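Long-range contacts in tailspike protein (PDB 6E1R), which probably attaches the phage to Acinetobacter baumannii and cleaves the host's surface polysaccharide, working as a trimeric tailspike hydrolase: residues 122-127 with 154-159; 161-166 with 190-195; 181-186 with 207-212; 185-190 with 240-245. All coordinates share one frame; numbering follows the deposited sequence.

Interaction 1. Residues 122-127 with 154-159; sequences TTELDA and TVKAGF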
loop_
_atom_site.group_PDB
_atom_site.type_symbol
_atom_site.label_atom_id
_atom_site.label_comp_id
_atom_site.label_asym_id
_atom_site.label_seq_id
_atom_site.Cartn_x
_atom_site.Cartn_y
_atom_site.Cartn_z
ATOM N N THR A 122 -32.442 -15.336 -16.768
ATOM C CA THR A 122 -31.479 -14.281 -16.502
ATOM C C THR A 122 -32.158 -12.914 -16.488
ATOM O O THR A 122 -33.265 -12.726 -17.001
ATOM C CB THR A 122 -30.358 -14.289 -17.543
ATOM O OG1 THR A 122 -29.336 -13.365 -17.148
ATOM C CG2 THR A 122 -30.892 -13.891 -18.911
ATOM N N THR A 123 -31.467 -11.950 -15.887
ATOM C CA THR A 123 -31.907 -10.562 -15.843
ATOM C C THR A 123 -30.781 -9.680 -16.355
ATOM O O THR A 123 -29.715 -9.609 -15.734
ATOM C CB THR A 123 -32.303 -10.151 -14.422
ATOM O OG1 THR A 123 -32.773 -11.297 -13.697
ATOM C CG2 THR A 123 -33.369 -9.083 -14.453
ATOM N N GLU A 124 -31.015 -9.013 -17.482
ATOM C CA GLU A 124 -29.987 -8.157 -18.056
ATOM C C GLU A 124 -29.727 -6.965 -17.145
ATOM O O GLU A 124 -30.658 -6.337 -16.632
ATOM C CB GLU A 124 -30.401 -7.689 -19.450
ATOM C CG GLU A 124 -30.432 -8.808 -20.481
ATOM C CD GLU A 124 -30.533 -8.296 -21.903
ATOM O OE1 GLU A 124 -30.782 -7.086 -22.086
ATOM O OE2 GLU A 124 -30.365 -9.103 -22.841
ATOM N N LEU A 125 -28.450 -6.654 -16.947
ATOM C CA LEU A 125 -28.043 -5.592 -16.031
ATOM C C LEU A 125 -28.239 -4.258 -16.737
ATOM O O LEU A 125 -27.453 -3.881 -17.612
ATOM C CB LEU A 125 -26.599 -5.801 -15.586
ATOM C CG LEU A 125 -25.993 -4.955 -14.459
ATOM C CD1 LEU A 125 -24.803 -5.689 -13.867
ATOM C CD2 LEU A 125 -25.568 -3.569 -14.917
ATOM N N ASP A 126 -29.295 -3.541 -16.366
ATOM C CA ASP A 126 -29.494 -2.191 -16.869
ATOM C C ASP A 126 -28.459 -1.246 -16.275
ATOM O O ASP A 126 -27.968 -1.445 -15.160
ATOM C CB ASP A 126 -30.899 -1.690 -16.536
ATOM C CG ASP A 126 -31.979 -2.450 -17.272
ATOM O OD1 ASP A 126 -31.670 -3.081 -18.305
ATOM O OD2 ASP A 126 -33.140 -2.413 -16.817
ATOM N N ALA A 127 -28.126 -0.207 -17.035
ATOM C CA ALA A 127 -27.127 0.746 -16.580
ATOM C C ALA A 127 -27.615 1.477 -15.335
ATOM O O ALA A 127 -28.817 1.667 -15.128
ATOM C CB ALA A 127 -26.808 1.749 -17.690
ATOM N N THR A 154 -27.099 -10.714 -16.502
ATOM C CA THR A 154 -26.443 -10.760 -17.802
ATOM C C THR A 154 -25.939 -9.365 -18.150
ATOM O O THR A 154 -26.733 -8.430 -18.288
ATOM C CB THR A 154 -27.396 -11.272 -18.882
ATOM O OG1 THR A 154 -27.632 -12.673 -18.686
ATOM C CG2 THR A 154 -26.808 -11.047 -20.262
ATOM N N VAL A 155 -24.623 -9.233 -18.281
ATOM C CA VAL A 155 -24.013 -7.957 -18.637
ATOM C C VAL A 155 -24.229 -7.706 -20.122
ATOM O O VAL A 155 -23.950 -8.573 -20.959
ATOM C CB VAL A 155 -22.520 -7.952 -18.278
ATOM C CG1 VAL A 155 -21.900 -6.609 -18.617
ATOM C CG2 VAL A 155 -22.333 -8.273 -16.803
ATOM N N LYS A 156 -24.724 -6.516 -20.454
ATOM C CA LYS A 156 -25.018 -6.179 -21.836
ATOM C C LYS A 156 -23.732 -5.924 -22.619
ATOM O O LYS A 156 -22.662 -5.679 -22.055
ATOM C CB LYS A 156 -25.919 -4.948 -21.903
ATOM C CG LYS A 156 -27.259 -5.114 -21.206
ATOM C CD LYS A 156 -28.032 -3.807 -21.204
ATOM C CE LYS A 156 -29.404 -3.976 -20.579
ATOM N NZ LYS A 156 -30.182 -2.709 -20.622
ATOM N N ALA A 157 -23.851 -5.987 -23.943
ATOM C CA ALA A 157 -22.698 -5.810 -24.812
ATOM C C ALA A 157 -22.197 -4.370 -24.769
ATOM O O ALA A 157 -22.961 -3.427 -24.541
ATOM C CB ALA A 157 -23.047 -6.198 -26.248
ATOM N N GLY A 158 -20.898 -4.210 -24.994
ATOM C CA GLY A 158 -20.318 -2.876 -25.020
ATOM C C GLY A 158 -20.252 -2.281 -23.627
ATOM O O GLY A 158 -19.728 -2.892 -22.688
ATOM N N PHE A 159 -20.794 -1.071 -23.487
ATOM C CA PHE A 159 -20.842 -0.363 -22.215
ATOM C C PHE A 159 -22.271 -0.190 -21.715
ATOM O O PHE A 159 -22.518 0.624 -20.820
ATOM C CB PHE A 159 -20.165 1.004 -22.332
ATOM C CG PHE A 159 -18.721 0.942 -22.745
ATOM C CD1 PHE A 159 -18.371 0.867 -24.083
ATOM C CD2 PHE A 159 -17.714 0.981 -21.795
ATOM C CE1 PHE A 159 -17.044 0.818 -24.464
ATOM C CE2 PHE A 159 -16.385 0.935 -22.171
ATOM C CZ PHE A 159 -16.050 0.851 -23.507
#
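E124 and T154 form a parallel beta bridge with CA atoms 4.4 Å apart, and T154 grips the backbone on both flanks of E124: its N donates to T123 O (2.9 Å), while its O accepts from L125 N (2.8 Å). T154 O also lies 3.3 Å from CA of E124, a CA-H...O contact that adds to the pairing.

Past the bridge, K156 does the reaching. Extended beyond CG, its chain passes L125 O, to which CD comes within 3.6 Å, and ends with NZ in a salt bridge to D126 OD1 (2.8 Å). The ammonium meets that oxygen on its anti side, 28° out of the carboxylate plane. The D126 CB starts away from K156, but with CG beside the backbone N (chi1 -67°) the carboxylate swings back to meet the lysine. E124 crosses K156 at about a right angle and brings OE1 to 3.7 Å from CE; OE1 stays 4.7 Å from K156 NZ, close enough that its charge may favour the ammonium. The T122 and T154 hydroxyls are modelled too close together for their bond to be trusted, though T122 OG1 also bonds P151 O.

L125 turns its side chain inward against F166 and F182, whereas T123 packs on helix 94-106. Parallel pairing of strands 123-124 and 151-155 from successive coils, with L125 turned to the core, is that of a parallel beta-helix, here near its N-terminal end.

Interaction 2. Residues 161-166 with 190-195; sequences SESSYF and LSQSTF
The rings of F166 and F195 lie side by side and point the same way, one rung above the other in the parallel beta-helix. Their planes are only 6° apart, but the centroids are 5.2 Å from each other and the rings are slid so far that they barely overlap; the closest carbons are F166 CD1 and F195 CE2, at 3.8 Å. Both have CG beside the backbone N (F166 chi1 -63°), the shared setting that keeps them in line. F195 stacks in turn on F217, continuing the aromatic ladder, while F182 meets F166 edge-to-face from beside it. S193 OG lies in the plane of the F166 ring, at its edge, 3.5 Å from CD1.

Y165 goes to the other face of the sheet, where its CD2 rests on T194 CB at 3.7 Å. H197 of the second subunit meets the Y165 ring edge-to-face and bonds T194 OG1, which also pairs with D216, so this side of the rung is a subunit interface. Between the phenylalanine rungs, F166 N donates to T194 O (2.8 Å), lying nearly along the C=O axis.

At the other end E162 stretches out along S191 and accepts from its OG through the anti lone pair of OE2 (3.1 Å). The Q192 amide stacks on the same carboxylate, their planes roughly parallel. In the middle S193 OG donates to S164 OG (2.9 Å), and S164 OG in turn donates to a water that donates to S161 O and S191 O.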
loop_
_atom_site.group_PDB
_atom_site.type_symbol
_atom_site.label_atom_id
_atom_site.label_comp_id
_atom_site.label_asym_id
_atom_site.label_seq_id
_atom_site.Cartn_x
_atom_site.Cartn_y
_atom_site.Cartn_z
ATOM N N SER A 161 -24.100 -1.837 -19.826
ATOM C CA SER A 161 -24.295 -2.155 -18.418
ATOM C C SER A 161 -23.382 -1.347 -17.506
ATOM O O SER A 161 -23.299 -1.648 -16.310
ATOM C CB SER A 161 -24.073 -3.650 -18.178
ATOM O OG SER A 161 -25.009 -4.433 -18.895
ATOM N N GLU A 162 -22.702 -0.333 -18.039
ATOM C CA GLU A 162 -21.765 0.446 -17.240
ATOM C C GLU A 162 -22.485 1.139 -16.088
ATOM O O GLU A 162 -23.661 1.501 -16.191
ATOM C CB GLU A 162 -21.042 1.472 -18.116
ATOM C CG GLU A 162 -19.916 2.215 -17.414
ATOM C CD GLU A 162 -19.240 3.238 -18.303
ATOM O OE1 GLU A 162 -19.951 3.993 -18.998
ATOM O OE2 GLU A 162 -17.992 3.280 -18.311
ATOM N N SER A 163 -21.758 1.299 -14.978
ATOM C CA SER A 163 -22.238 1.942 -13.758
ATOM C C SER A 163 -23.276 1.070 -13.065
ATOM O O SER A 163 -24.372 0.855 -13.591
ATOM C CB SER A 163 -22.807 3.335 -14.049
ATOM O OG SER A 163 -21.819 4.178 -14.615
ATOM N N SER A 164 -22.932 0.552 -11.889
ATOM C CA SER A 164 -23.847 -0.269 -11.110
ATOM C C SER A 164 -23.341 -0.322 -9.675
ATOM O O SER A 164 -22.213 0.077 -9.377
ATOM C CB SER A 164 -23.991 -1.677 -11.700
ATOM O OG SER A 164 -22.731 -2.295 -11.872
ATOM N N TYR A 165 -24.197 -0.819 -8.786
ATOM C CA TYR A 165 -23.846 -0.959 -7.380
ATOM C C TYR A 165 -24.559 -2.180 -6.822
ATOM O O TYR A 165 -25.774 -2.322 -6.988
ATOM C CB TYR A 165 -24.226 0.295 -6.584
ATOM C CG TYR A 165 -23.765 0.278 -5.142
ATOM C CD1 TYR A 165 -24.545 -0.302 -4.147
ATOM C CD2 TYR A 165 -22.551 0.844 -4.775
ATOM C CE1 TYR A 165 -24.127 -0.318 -2.830
ATOM C CE2 TYR A 165 -22.126 0.833 -3.459
ATOM C CZ TYR A 165 -22.917 0.251 -2.491
ATOM O OH TYR A 165 -22.497 0.236 -1.181
ATOM N N PHE A 166 -23.801 -3.055 -6.167
ATOM C CA PHE A 166 -24.337 -4.273 -5.566
ATOM C C PHE A 166 -23.940 -4.284 -4.098
ATOM O O PHE A 166 -22.767 -4.487 -3.769
ATOM C CB PHE A 166 -23.821 -5.514 -6.291
ATOM C CG PHE A 166 -24.248 -5.588 -7.724
ATOM C CD1 PHE A 166 -23.503 -4.972 -8.715
ATOM C CD2 PHE A 166 -25.402 -6.264 -8.081
ATOM C CE1 PHE A 166 -23.897 -5.033 -10.035
ATOM C CE2 PHE A 166 -25.801 -6.327 -9.399
ATOM C CZ PHE A 166 -25.049 -5.709 -10.377
ATOM N N LEU A 190 -18.740 -5.144 -17.585
ATOM C CA LEU A 190 -19.323 -4.868 -16.272
ATOM C C LEU A 190 -18.478 -3.752 -15.673
ATOM O O LEU A 190 -17.533 -3.993 -14.921
ATOM C CB LEU A 190 -19.335 -6.118 -15.400
ATOM C CG LEU A 190 -20.425 -6.254 -14.328
ATOM C CD1 LEU A 190 -20.390 -7.642 -13.703
ATOM C CD2 LEU A 190 -20.306 -5.189 -13.252
ATOM N N SER A 191 -18.816 -2.514 -16.020
ATOM C CA SER A 191 -17.941 -1.371 -15.807
ATOM C C SER A 191 -18.447 -0.476 -14.683
ATOM O O SER A 191 -19.656 -0.279 -14.525
ATOM C CB SER A 191 -17.806 -0.554 -17.095
ATOM O OG SER A 191 -17.115 0.660 -16.860
ATOM N N GLN A 192 -17.502 0.065 -13.914
ATOM C CA GLN A 192 -17.758 1.062 -12.874
ATOM C C GLN A 192 -18.806 0.572 -11.874
ATOM O O GLN A 192 -19.830 1.211 -11.629
ATOM C CB GLN A 192 -18.158 2.402 -13.494
ATOM C CG GLN A 192 -17.037 3.054 -14.293
ATOM C CD GLN A 192 -17.400 4.433 -14.806
ATOM O OE1 GLN A 192 -18.551 4.856 -14.722
ATOM N NE2 GLN A 192 -16.413 5.143 -15.340
ATOM N N SER A 193 -18.521 -0.586 -11.289
ATOM C CA SER A 193 -19.403 -1.223 -10.324
ATOM C C SER A 193 -18.719 -1.310 -8.965
ATOM O O SER A 193 -17.505 -1.134 -8.836
ATOM C CB SER A 193 -19.817 -2.622 -10.795
ATOM O OG SER A 193 -20.764 -3.196 -9.910
ATOM N N THR A 194 -19.525 -1.589 -7.945
ATOM C CA THR A 194 -19.034 -1.779 -6.587
ATOM C C THR A 194 -19.737 -2.982 -5.982
ATOM O O THR A 194 -20.965 -3.088 -6.057
ATOM C CB THR A 194 -19.277 -0.538 -5.718
ATOM O OG1 THR A 194 -18.599 0.590 -6.286
ATOM C CG2 THR A 194 -18.768 -0.770 -4.301
ATOM N N PHE A 195 -18.961 -3.891 -5.403
ATOM C CA PHE A 195 -19.488 -5.069 -4.720
ATOM C C PHE A 195 -19.170 -4.917 -3.235
ATOM O O PHE A 195 -18.035 -5.141 -2.807
ATOM C CB PHE A 195 -18.897 -6.347 -5.305
ATOM C CG PHE A 195 -19.266 -6.577 -6.743
ATOM C CD1 PHE A 195 -18.505 -6.026 -7.764
ATOM C CD2 PHE A 195 -20.382 -7.326 -7.075
ATOM C CE1 PHE A 195 -18.844 -6.232 -9.088
ATOM C CE2 PHE A 195 -20.728 -7.533 -8.398
ATOM C CZ PHE A 195 -19.958 -6.985 -9.407
HETATM O O HOH W 1 -21.821 -2.156 -14.344
#

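Interaction 3. Residues 181-186 with 207-212; sequences AFRSTS and GIDANL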
loop_
_atom_site.group_PDB
_atom_site.type_symbol
_atom_site.label_atom_id
_atom_site.label_comp_id
_atom_site.label_asym_id
_atom_site.label_seq_id
_atom_site.Cartn_x
_atom_site.Cartn_y
_atom_site.Cartn_z
ATOM N N ALA A 181 -23.255 -15.650 -11.006
ATOM C CA ALA A 181 -23.893 -14.385 -10.659
ATOM C C ALA A 181 -23.904 -13.412 -11.830
ATOM O O ALA A 181 -24.859 -12.642 -11.979
ATOM C CB ALA A 181 -23.194 -13.751 -9.456
ATOM N N PHE A 182 -22.867 -13.432 -12.667
ATOM C CA PHE A 182 -22.757 -12.511 -13.789
ATOM C C PHE A 182 -22.106 -13.209 -14.973
ATOM O O PHE A 182 -21.202 -14.032 -14.800
ATOM C CB PHE A 182 -21.939 -11.265 -13.419
ATOM C CG PHE A 182 -22.551 -10.439 -12.327
ATOM C CD1 PHE A 182 -22.236 -10.678 -10.999
ATOM C CD2 PHE A 182 -23.439 -9.422 -12.628
ATOM C CE1 PHE A 182 -22.799 -9.920 -9.990
ATOM C CE2 PHE A 182 -24.005 -8.660 -11.623
ATOM C CZ PHE A 182 -23.683 -8.909 -10.303
ATOM N N ARG A 183 -22.569 -12.871 -16.174
ATOM C CA ARG A 183 -21.935 -13.311 -17.407
ATOM C C ARG A 183 -22.122 -12.222 -18.451
ATOM O O ARG A 183 -23.100 -11.471 -18.415
ATOM C CB ARG A 183 -22.512 -14.636 -17.916
ATOM C CG ARG A 183 -21.552 -15.419 -18.801
ATOM C CD ARG A 183 -22.136 -16.758 -19.219
ATOM N NE ARG A 183 -22.273 -17.676 -18.093
ATOM C CZ ARG A 183 -21.331 -18.528 -17.703
ATOM N NH1 ARG A 183 -20.173 -18.577 -18.346
ATOM N NH2 ARG A 183 -21.547 -19.328 -16.666
ATOM N N SER A 184 -21.176 -12.139 -19.382
ATOM C CA SER A 184 -21.158 -11.082 -20.382
ATOM C C SER A 184 -21.565 -11.627 -21.744
ATOM O O SER A 184 -21.136 -12.715 -22.144
ATOM C CB SER A 184 -19.770 -10.440 -20.482
ATOM O OG SER A 184 -19.467 -9.697 -19.316
ATOM N N THR A 185 -22.400 -10.868 -22.448
ATOM C CA THR A 185 -22.749 -11.168 -23.830
ATOM C C THR A 185 -21.790 -10.421 -24.748
ATOM O O THR A 185 -21.674 -9.193 -24.662
ATOM C CB THR A 185 -24.197 -10.779 -24.130
ATOM O OG1 THR A 185 -24.425 -9.422 -23.733
ATOM C CG2 THR A 185 -25.160 -11.693 -23.390
ATOM N N SER A 186 -21.104 -11.162 -25.620
ATOM C CA SER A 186 -20.126 -10.588 -26.547
ATOM C C SER A 186 -19.055 -9.786 -25.808
ATOM O O SER A 186 -18.674 -8.692 -26.230
ATOM C CB SER A 186 -20.814 -9.729 -27.610
ATOM O OG SER A 186 -19.876 -9.242 -28.553
ATOM N N GLY A 207 -18.160 -17.600 -9.680
ATOM C CA GLY A 207 -18.622 -16.487 -8.877
ATOM C C GLY A 207 -19.011 -15.320 -9.758
ATOM O O GLY A 207 -20.140 -14.824 -9.689
ATOM N N ILE A 208 -18.074 -14.872 -10.593
ATOM C CA ILE A 208 -18.318 -13.832 -11.586
ATOM C C ILE A 208 -17.684 -14.283 -12.895
ATOM O O ILE A 208 -16.469 -14.501 -12.952
ATOM C CB ILE A 208 -17.750 -12.468 -11.162
ATOM C CG1 ILE A 208 -18.449 -11.959 -9.900
ATOM C CG2 ILE A 208 -17.890 -11.460 -12.292
ATOM C CD1 ILE A 208 -17.931 -10.624 -9.416
ATOM N N ASP A 209 -18.498 -14.429 -13.940
ATOM C CA ASP A 209 -17.982 -14.812 -15.249
ATOM C C ASP A 209 -18.238 -13.710 -16.268
ATOM O O ASP A 209 -18.687 -13.980 -17.388
ATOM C CB ASP A 209 -18.604 -16.131 -15.712
ATOM C CG ASP A 209 -17.802 -16.796 -16.818
ATOM O OD1 ASP A 209 -16.781 -16.215 -17.248
ATOM O OD2 ASP A 209 -18.190 -17.897 -17.259
ATOM N N ALA A 210 -17.965 -12.466 -15.889
ATOM C CA ALA A 210 -18.184 -11.307 -16.740
ATOM C C ALA A 210 -16.879 -10.539 -16.915
ATOM O O ALA A 210 -15.909 -10.736 -16.179
ATOM C CB ALA A 210 -19.270 -10.393 -16.157
ATOM N N ASN A 211 -16.867 -9.645 -17.902
ATOM C CA ASN A 211 -15.682 -8.847 -18.212
ATOM C C ASN A 211 -15.668 -7.641 -17.280
ATOM O O ASN A 211 -16.301 -6.618 -17.551
ATOM C CB ASN A 211 -15.691 -8.426 -19.678
ATOM C CG ASN A 211 -14.337 -7.932 -20.154
ATOM O OD1 ASN A 211 -13.344 -8.021 -19.434
ATOM N ND2 ASN A 211 -14.293 -7.410 -21.376
ATOM N N LEU A 212 -14.931 -7.760 -16.178
ATOM C CA LEU A 212 -14.903 -6.727 -15.151
ATOM C C LEU A 212 -13.946 -5.604 -15.527
ATOM O O LEU A 212 -12.860 -5.847 -16.058
ATOM C CB LEU A 212 -14.478 -7.332 -13.814
ATOM C CG LEU A 212 -15.403 -8.400 -13.229
ATOM C CD1 LEU A 212 -14.758 -9.051 -12.017
ATOM C CD2 LEU A 212 -16.749 -7.797 -12.865
#
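F182 runs from the bridged backbone into the core beside I208 and A210. Its CB touches A210 CB at 3.9 Å. With CG beside the backbone N (chi1 -63°), the ring then lies alongside I208, pointing the same way, and CD1 comes 4.1 Å from I208 CG1. On the other flank CD2 meets L190 CD1. Further out CE1 packs on F195 CE2 and CE2 on CZ of F166, and at the tip CZ lies 3.5 Å from F166 CE2.

The backbone beneath is held by D209 N, which donates to F182 O (2.9 Å), and by R183 CA, whose hydrogen points at D209 O. Beyond this single bridge the strands part, and S184 takes up the gap in the pairing: its OG accepts from N211 N (3.0 Å, 165° at the hydrogen) and donates to G188 O, while lying against A210 CB.

R183 heads the other way. Its CG passes D209 O at 3.5 Å and the chain bends at chi3 to bring the guanidinium towards the D209 carboxylate, the two planes 72° apart. NH1 and OD2 are placed too close, so their salt bridge is doubtful in detail; R238 is only a long, weak second partner of D209.

Hydrocarbon fills the inside of the coil, the charged pair lies on the other side of the strand, and a serine hydroxyl stands in for backbone pairing where strand 208-213 is interrupted.

Interaction 4. Residues 185-190 with 240-245; sequences TSNGYL and LGVVGT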
loop_
_atom_site.group_PDB
_atom_site.type_symbol
_atom_site.label_atom_id
_atom_site.label_comp_id
_atom_site.label_asym_id
_atom_site.label_seq_id
_atom_site.Cartn_x
_atom_site.Cartn_y
_atom_site.Cartn_z
ATOM N N THR A 185 -22.400 -10.868 -22.448
ATOM C CA THR A 185 -22.749 -11.168 -23.830
ATOM C C THR A 185 -21.790 -10.421 -24.748
ATOM O O THR A 185 -21.674 -9.193 -24.662
ATOM C CB THR A 185 -24.197 -10.779 -24.130
ATOM O OG1 THR A 185 -24.425 -9.422 -23.733
ATOM C CG2 THR A 185 -25.160 -11.693 -23.390
ATOM N N SER A 186 -21.104 -11.162 -25.620
ATOM C CA SER A 186 -20.126 -10.588 -26.547
ATOM C C SER A 186 -19.055 -9.786 -25.808
ATOM O O SER A 186 -18.674 -8.692 -26.230
ATOM C CB SER A 186 -20.814 -9.729 -27.610
ATOM O OG SER A 186 -19.876 -9.242 -28.553
ATOM N N ASN A 187 -18.568 -10.342 -24.696
ATOM C CA ASN A 187 -17.546 -9.702 -23.862
ATOM C C ASN A 187 -17.985 -8.320 -23.384
ATOM O O ASN A 187 -17.203 -7.366 -23.386
ATOM C CB ASN A 187 -16.207 -9.622 -24.598
ATOM C CG ASN A 187 -15.669 -10.985 -24.978
ATOM O OD1 ASN A 187 -15.578 -11.323 -26.158
ATOM N ND2 ASN A 187 -15.302 -11.776 -23.977
ATOM N N GLY A 188 -19.246 -8.209 -22.972
ATOM C CA GLY A 188 -19.752 -6.939 -22.492
ATOM C C GLY A 188 -19.085 -6.513 -21.198
ATOM O O GLY A 188 -18.700 -7.334 -20.364
ATOM N N TYR A 189 -18.959 -5.201 -21.026
ATOM C CA TYR A 189 -18.226 -4.628 -19.904
ATOM C C TYR A 189 -19.132 -4.502 -18.684
ATOM O O TYR A 189 -20.169 -3.831 -18.740
ATOM C CB TYR A 189 -17.657 -3.261 -20.280
ATOM C CG TYR A 189 -16.168 -3.248 -20.540
ATOM C CD1 TYR A 189 -15.353 -4.288 -20.112
ATOM C CD2 TYR A 189 -15.575 -2.186 -21.208
ATOM C CE1 TYR A 189 -13.988 -4.268 -20.345
ATOM C CE2 TYR A 189 -14.217 -2.156 -21.447
ATOM C CZ TYR A 189 -13.428 -3.199 -21.014
ATOM O OH TYR A 189 -12.075 -3.165 -21.254
ATOM N N LEU A 190 -18.740 -5.144 -17.585
ATOM C CA LEU A 190 -19.323 -4.868 -16.272
ATOM C C LEU A 190 -18.478 -3.752 -15.673
ATOM O O LEU A 190 -17.533 -3.993 -14.921
ATOM C CB LEU A 190 -19.335 -6.118 -15.400
ATOM C CG LEU A 190 -20.425 -6.254 -14.328
ATOM C CD1 LEU A 190 -20.390 -7.642 -13.703
ATOM C CD2 LEU A 190 -20.306 -5.189 -13.252
ATOM N N LEU A 240 -13.077 -12.554 -19.206
ATOM C CA LEU A 240 -12.555 -12.755 -20.549
ATOM C C LEU A 240 -12.979 -11.587 -21.426
ATOM O O LEU A 240 -14.173 -11.282 -21.526
ATOM C CB LEU A 240 -13.045 -14.077 -21.140
ATOM C CG LEU A 240 -12.740 -15.327 -20.312
ATOM C CD1 LEU A 240 -13.070 -16.589 -21.097
ATOM C CD2 LEU A 240 -11.289 -15.340 -19.846
ATOM N N GLY A 241 -12.006 -10.943 -22.061
ATOM C CA GLY A 241 -12.297 -9.802 -22.902
ATOM C C GLY A 241 -11.756 -9.928 -24.310
ATOM O O GLY A 241 -11.505 -11.036 -24.795
ATOM N N VAL A 242 -11.571 -8.788 -24.972
ATOM C CA VAL A 242 -11.019 -8.716 -26.320
ATOM C C VAL A 242 -9.806 -7.797 -26.276
ATOM O O VAL A 242 -9.871 -6.706 -25.698
ATOM C CB VAL A 242 -12.062 -8.205 -27.331
ATOM C CG1 VAL A 242 -11.459 -8.092 -28.721
ATOM C CG2 VAL A 242 -13.285 -9.113 -27.344
ATOM N N VAL A 243 -8.703 -8.236 -26.888
ATOM C CA VAL A 243 -7.480 -7.445 -26.859
ATOM C C VAL A 243 -7.703 -6.133 -27.593
ATOM O O VAL A 243 -8.241 -6.106 -28.708
ATOM C CB VAL A 243 -6.315 -8.237 -27.472
ATOM C CG1 VAL A 243 -5.085 -7.350 -27.617
ATOM C CG2 VAL A 243 -5.995 -9.457 -26.623
ATOM N N GLY A 244 -7.294 -5.036 -26.965
ATOM C CA GLY A 244 -7.326 -3.716 -27.571
ATOM C C GLY A 244 -8.565 -2.884 -27.319
ATOM O O GLY A 244 -8.470 -1.666 -27.148
ATOM N N THR A 245 -9.733 -3.516 -27.296
ATOM C CA THR A 245 -10.996 -2.800 -27.183
ATOM C C THR A 245 -11.728 -3.062 -25.881
ATOM O O THR A 245 -12.354 -2.148 -25.343
ATOM C CB THR A 245 -11.920 -3.164 -28.348
ATOM O OG1 THR A 245 -12.105 -4.584 -28.388
ATOM C CG2 THR A 245 -11.319 -2.695 -29.665
#
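L240 O accepts the amide of N187, ND2 to O 2.7 Å, the one hydrogen bond between the two segments. It is well bent: the angle at the hydrogen is 134°, and ND2 sits above the carbonyl plane, 58° out of it. N187 points its CB at the loop, and CG lies beside the backbone N (chi1 -60°), which lets the amide span two loop residues. While ND2 holds L240 O and comes 3.8 Å from G241 CA, OD1 rests against the V242 methyl CG2 at 3.4 Å. The two side chains cross at about a right angle, so only the CG2 branch of V242 comes up to OD1.

N187 is the second corner of a weakly closed type III' beta turn, T185 to G188 (G188 N to T185 O 3.1 Å). From that turn the chain enters strand 189-196 with Y189, whose ring reaches along the loop until OH is 4.2 Å from T245 O. The hydroxyl is bonded to E247 O, just past the loop, and the Y189 side chain is about 7 Å from a bound sodium ion.

Around this surface contact, the ring of F159 meets that of Y189, and N211 of strand 208-213 touches the Y189 side chain; G241 N bonds D270 of strand 267-270. The loop 240-245, between strands 235-239 and 251-254, thus folds back over the turn that joins strands 178-184 and 189-196.

How the interactions relate
Starting from the N terminus, interaction 1 closes the first loop, from 122-127 round to 154-159, before any other contact opens. Interaction 2 begins directly after it at 161-166, and S161 OG ties the two together by bonding both K156 N and L125 O. Interaction 3 opens within the span of interaction 2 and closes beyond it, so the two cross. Interaction 4 shares T185 and S186 with interaction 3 and L190 with interaction 2; it also crosses interaction 2 but runs on to 240-245, the longest reach of the four. V155 pairs with R183 and L190 with N211, so strands 151-155, 178-184, 189-196 and 208-213 are held together in successive coils of the beta-helix.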